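PDB 6QQ4: general odorant-binding protein 28a from Drosophila melanogaster, which probably binds and carries small odorant molecules such as the floral odour beta-ionone in the fluid around the olfactory neurons. Local coordinates for residues 7-12 and 46-51; 33-38 and 110-115. One frame throughout, in Å; residues are numbered along the deposited sequence.

Interaction 1: 7-12 and 46-51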
loop_
_atom_site.group_PDB
_atom_site.type_symbol
_atom_site.label_atom_id
_atom_site.label_comp_id
_atom_site.label_asym_id
_atom_site.label_seq_id
_atom_site.Cartn_x
_atom_site.Cartn_y
_atom_site.Cartn_z
ATOM N N ALA A 7 11.833 -0.440 2.863
ATOM C CA ALA A 7 12.353 -0.686 4.199
ATOM C C ALA A 7 11.513 0.013 5.279
ATOM O O ALA A 7 11.269 -0.555 6.348
ATOM C CB ALA A 7 13.812 -0.238 4.287
ATOM N N LYS A 8 11.080 1.241 4.999
ATOM C CA LYS A 8 10.228 1.985 5.922
ATOM C C LYS A 8 8.875 1.304 6.064
ATOM O O LYS A 8 8.301 1.247 7.145
ATOM C CB LYS A 8 10.029 3.427 5.443
ATOM N N LEU A 9 8.372 0.789 4.955
ATOM C CA LEU A 9 7.077 0.132 4.944
ATOM C C LEU A 9 7.113 -1.115 5.811
ATOM O O LEU A 9 6.121 -1.468 6.451
ATOM C CB LEU A 9 6.674 -0.234 3.516
ATOM C CG LEU A 9 5.196 -0.086 3.171
ATOM C CD1 LEU A 9 4.904 1.367 2.864
ATOM C CD2 LEU A 9 4.806 -0.981 2.000
ATOM N N MET A 10 8.265 -1.778 5.830
ATOM C CA MET A 10 8.399 -3.027 6.573
ATOM C C MET A 10 8.522 -2.793 8.066
ATOM O O MET A 10 8.066 -3.618 8.857
ATOM C CB MET A 10 9.588 -3.835 6.059
ATOM C CG MET A 10 9.275 -4.503 4.741
ATOM S SD MET A 10 7.588 -5.201 4.735
ATOM C CE MET A 10 6.860 -4.315 3.366
ATOM N N GLU A 11 9.123 -1.668 8.447
ATOM C CA GLU A 11 9.167 -1.275 9.847
ATOM C C GLU A 11 7.751 -0.999 10.325
ATOM O O GLU A 11 7.333 -1.463 11.380
ATOM C CB GLU A 11 10.028 -0.029 10.054
ATOM C CG GLU A 11 11.454 -0.122 9.540
ATOM C CD GLU A 11 12.170 1.224 9.597
ATOM O OE1 GLU A 11 12.131 1.880 10.665
ATOM O OE2 GLU A 11 12.746 1.641 8.564
ATOM N N SER A 12 7.024 -0.219 9.538
ATOM C CA SER A 12 5.639 0.080 9.849
ATOM C C SER A 12 4.846 -1.225 9.931
ATOM O O SER A 12 4.101 -1.457 10.881
ATOM C CB SER A 12 5.057 1.025 8.799
ATOM O OG SER A 12 3.698 1.284 9.056
ATOM N N ALA A 46 -3.964 -2.783 5.636
ATOM C CA ALA A 46 -4.792 -1.626 6.016
ATOM C C ALA A 46 -4.088 -0.776 7.066
ATOM O O ALA A 46 -4.114 0.445 7.006
ATOM C CB ALA A 46 -6.145 -2.075 6.544
ATOM N N CYS A 47 -3.466 -1.449 8.023
ATOM C CA CYS A 47 -2.792 -0.786 9.133
ATOM C C CYS A 47 -1.591 0.028 8.638
ATOM O O CYS A 47 -1.347 1.144 9.093
ATOM C CB CYS A 47 -2.354 -1.818 10.175
ATOM S SG CYS A 47 -1.503 -1.130 11.648
ATOM N N VAL A 48 -0.847 -0.529 7.697
ATOM C CA VAL A 48 0.246 0.207 7.081
ATOM C C VAL A 48 -0.254 1.407 6.263
ATOM O O VAL A 48 0.255 2.518 6.406
ATOM C CB VAL A 48 1.085 -0.709 6.179
ATOM C CG1 VAL A 48 2.073 0.109 5.371
ATOM C CG2 VAL A 48 1.805 -1.746 7.033
ATOM N N MET A 49 -1.241 1.181 5.407
ATOM C CA MET A 49 -1.760 2.249 4.562
ATOM C C MET A 49 -2.314 3.400 5.400
ATOM O O MET A 49 -2.119 4.572 5.071
ATOM C CB MET A 49 -2.830 1.711 3.618
ATOM C CG MET A 49 -2.291 0.880 2.460
ATOM S SD MET A 49 -3.624 0.368 1.362
ATOM C CE MET A 49 -2.759 -0.737 0.243
ATOM N N LYS A 50 -3.001 3.060 6.483
ATOM C CA LYS A 50 -3.547 4.059 7.387
ATOM C C LYS A 50 -2.425 4.843 8.070
ATOM O O LYS A 50 -2.557 6.038 8.330
ATOM C CB LYS A 50 -4.461 3.401 8.431
ATOM C CG LYS A 50 -5.820 3.041 7.864
ATOM C CD LYS A 50 -6.765 2.539 8.923
ATOM C CE LYS A 50 -8.158 2.383 8.339
ATOM N NZ LYS A 50 -9.087 1.822 9.348
ATOM N N ASN A 51 -1.313 4.176 8.350
ATOM C CA ASN A 51 -0.175 4.874 8.930
ATOM C C ASN A 51 0.460 5.834 7.921
ATOM O O ASN A 51 0.929 6.905 8.284
ATOM C CB ASN A 51 0.862 3.886 9.443
ATOM C CG ASN A 51 1.810 4.517 10.440
ATOM O OD1 ASN A 51 1.521 5.579 11.000
ATOM N ND2 ASN A 51 2.953 3.875 10.663
#
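Leu-9 and Val-48 make the apolar part of this helix-to-helix contact. The branch carbon CG of Leu-9 lies 3.8 Å from CG1 of Val-48, CD1 of Leu-9 reaches the same methyl at 4.0 Å, and the two side chains cross at about a right angle. The first torsion of Val-48 (chi1 171°) carries CG1 trans to the backbone N and against Leu-9, which leaves CG2 for Ser-12, 4.1 Å from its OG. A beta-branched valine suits this place because its two methyls meet two different residues, while Met-30 of helix 24-31 packs on both Leu-9 and Val-48.

The segments belong to helices 2-20 and 39-52 of the all-helical PBP/GOBP fold; the axes of 7-12 and 46-51 pass 9.9 Å apart, at 116° between their N-to-C directions. The backbones come nearest at Ser-12 and Val-48, whose CA atoms are 6.1 Å apart, and a small serine fits so narrow a gap. Close by, the disulfide between Cys-47 and Cys-16 ties the same two helices covalently.

In the polar part Asn-51 is exposed, as suits an amide, while Ser-12 sits partly covered between the helices. Ser-12 points its CB toward helix 39-52, and its OG comes within 3.1 Å of ND2 of Asn-51. That amide leans across from the next turn beyond Val-48, with CB of Asn-51 3.9 Å from the same hydroxyl oxygen.

Interaction 2: 33-38 and 110-115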
loop_
_atom_site.group_PDB
_atom_site.type_symbol
_atom_site.label_atom_id
_atom_site.label_comp_id
_atom_site.label_asym_id
_atom_site.label_seq_id
_atom_site.Cartn_x
_atom_site.Cartn_y
_atom_site.Cartn_z
ATOM N N LYS A 33 5.549 -7.881 -2.651
ATOM C CA LYS A 33 4.482 -7.231 -3.397
ATOM C C LYS A 33 3.552 -8.244 -4.050
ATOM O O LYS A 33 3.278 -8.181 -5.241
ATOM C CB LYS A 33 5.070 -6.280 -4.443
ATOM C CG LYS A 33 5.731 -5.043 -3.814
ATOM C CD LYS A 33 7.068 -4.743 -4.461
ATOM C CE LYS A 33 7.877 -3.752 -3.640
ATOM N NZ LYS A 33 9.247 -3.580 -4.203
ATOM N N GLN A 34 3.079 -9.182 -3.242
ATOM C CA GLN A 34 2.123 -10.185 -3.666
ATOM C C GLN A 34 0.743 -9.846 -3.098
ATOM O O GLN A 34 0.639 -9.033 -2.180
ATOM C CB GLN A 34 2.590 -11.573 -3.203
ATOM C CG GLN A 34 3.927 -11.965 -3.787
ATOM C CD GLN A 34 4.486 -13.229 -3.172
ATOM O OE1 GLN A 34 4.169 -13.583 -2.028
ATOM N NE2 GLN A 34 5.307 -13.933 -3.940
ATOM N N PRO A 35 -0.322 -10.453 -3.645
ATOM C CA PRO A 35 -1.619 -10.365 -2.956
ATOM C C PRO A 35 -1.578 -10.981 -1.551
ATOM O O PRO A 35 -0.809 -11.903 -1.298
ATOM C CB PRO A 35 -2.562 -11.162 -3.865
ATOM C CG PRO A 35 -1.669 -11.973 -4.757
ATOM C CD PRO A 35 -0.416 -11.192 -4.913
ATOM N N ALA A 36 -2.402 -10.476 -0.645
ATOM C CA ALA A 36 -2.496 -11.067 0.681
ATOM C C ALA A 36 -3.248 -12.384 0.574
ATOM O O ALA A 36 -4.355 -12.413 0.056
ATOM C CB ALA A 36 -3.202 -10.119 1.651
ATOM N N SER A 37 -2.656 -13.472 1.058
ATOM C CA SER A 37 -3.327 -14.770 0.994
ATOM C C SER A 37 -4.158 -15.043 2.249
ATOM O O SER A 37 -4.861 -16.044 2.314
ATOM C CB SER A 37 -2.309 -15.897 0.782
ATOM O OG SER A 37 -1.456 -16.021 1.900
ATOM N N THR A 38 -4.085 -14.151 3.238
ATOM C CA THR A 38 -4.887 -14.269 4.462
ATOM C C THR A 38 -5.580 -12.950 4.780
ATOM O O THR A 38 -5.140 -11.896 4.332
ATOM C CB THR A 38 -4.026 -14.681 5.693
ATOM O OG1 THR A 38 -3.192 -13.593 6.084
ATOM C CG2 THR A 38 -3.130 -15.894 5.376
ATOM N N CYS A 110 -4.976 -2.815 -7.156
ATOM C CA CYS A 110 -4.917 -1.773 -8.176
ATOM C C CYS A 110 -3.486 -1.221 -8.313
ATOM O O CYS A 110 -2.952 -1.055 -9.429
ATOM C CB CYS A 110 -5.884 -0.640 -7.834
ATOM S SG CYS A 110 -6.050 0.584 -9.147
ATOM N N PHE A 111 -2.873 -0.957 -7.167
ATOM C CA PHE A 111 -1.493 -0.498 -7.127
ATOM C C PHE A 111 -0.555 -1.431 -7.889
ATOM O O PHE A 111 0.210 -0.983 -8.737
ATOM C CB PHE A 111 -1.013 -0.353 -5.682
ATOM C CG PHE A 111 -1.643 0.806 -4.941
ATOM C CD1 PHE A 111 -2.476 1.691 -5.592
ATOM C CD2 PHE A 111 -1.386 1.006 -3.594
ATOM C CE1 PHE A 111 -3.053 2.763 -4.906
ATOM C CE2 PHE A 111 -1.952 2.065 -2.905
ATOM C CZ PHE A 111 -2.782 2.945 -3.554
ATOM N N ARG A 112 -0.611 -2.719 -7.565
ATOM C CA ARG A 112 0.268 -3.694 -8.181
ATOM C C ARG A 112 -0.022 -3.826 -9.653
ATOM O O ARG A 112 0.896 -3.970 -10.449
ATOM C CB ARG A 112 0.124 -5.058 -7.523
ATOM C CG ARG A 112 0.611 -5.118 -6.107
ATOM C CD ARG A 112 0.785 -6.561 -5.665
ATOM N NE ARG A 112 -0.396 -7.341 -5.973
ATOM C CZ ARG A 112 -1.472 -7.400 -5.198
ATOM N NH1 ARG A 112 -1.506 -6.740 -4.039
ATOM N NH2 ARG A 112 -2.503 -8.136 -5.578
ATOM N N GLY A 113 -1.310 -3.803 -9.994
ATOM C CA GLY A 113 -1.748 -3.939 -11.369
ATOM C C GLY A 113 -1.195 -2.818 -12.219
ATOM O O GLY A 113 -0.589 -3.057 -13.261
ATOM N N GLU A 114 -1.402 -1.591 -11.757
ATOM C CA GLU A 114 -0.960 -0.417 -12.484
ATOM C C GLU A 114 0.563 -0.378 -12.525
ATOM O O GLU A 114 1.160 -0.019 -13.538
ATOM C CB GLU A 114 -1.523 0.846 -11.835
ATOM C CG GLU A 114 -3.028 0.950 -11.958
ATOM C CD GLU A 114 -3.454 0.967 -13.409
ATOM O OE1 GLU A 114 -2.914 1.815 -14.156
ATOM O OE2 GLU A 114 -4.299 0.131 -13.805
ATOM N N ALA A 115 1.187 -0.756 -11.416
ATOM C CA ALA A 115 2.645 -0.755 -11.329
ATOM C C ALA A 115 3.263 -1.730 -12.344
ATOM O O ALA A 115 4.333 -1.468 -12.878
ATOM C CB ALA A 115 3.095 -1.087 -9.915
#
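Arg-112 reaches from helix 100-117 to the loop that joins helices 24-31 and 39-52, laying its guanidinium against the backbone around Pro-35. The loop begins with a Schellman motif: Lys-33 takes a positive phi (55°) and ends helix 24-31, sending the chain past the arginine. Packing is close along the arginine's outer half. Its CD makes a tight contact, not a bond, with the carbonyl O of Lys-33 at 3.0 Å, and the chain bends at chi3 (-49°), which turns the guanidinium to present one face to the loop. Over the centre of that face stands N of Pro-35, 3.6 Å above the plane, while CB of Pro-35 touches NH2 at 3.5 Å. A flat cation suits a proline here, since its face can lie on the peptide and ring atoms. Gln-34 O, which accepts a hydrogen bond from Arg-45, also lies above this face, 3.6 Å from NH1.

The solvent side is looser. Lys-33 is exposed, and its side chain leads away from the helix; its amine makes a weak, long ion pair with Glu-2. A bound pentaethylene glycol, probably from the crystallisation liquor though such molecules often mark pockets, takes a hydrogen bond between its OH7 and NH1 of Arg-112.

In the fold
Helix 39-52 relates the two contacts: interaction 1 packs on it directly, and the loop of interaction 2 leads into it. Their centres lie about 15 Å apart on opposite sides of the chain's centre, yet they touch where CE of Met-49 meets CE2 of Phe-111 at 4.3 Å. Interaction 1 is partly buried, and its chemistry grades from apolar branches near buried Val-48 to a polar, more exposed end. Interaction 2 is a surface contact, in which one long cationic side chain lies against loop backbone. Each has a disulfide cysteine in one segment, but only the Cys-16 to Cys-47 bond joins the two helices of its own contact; Cys-110 pairs instead with Cys-91 of helix 78-91.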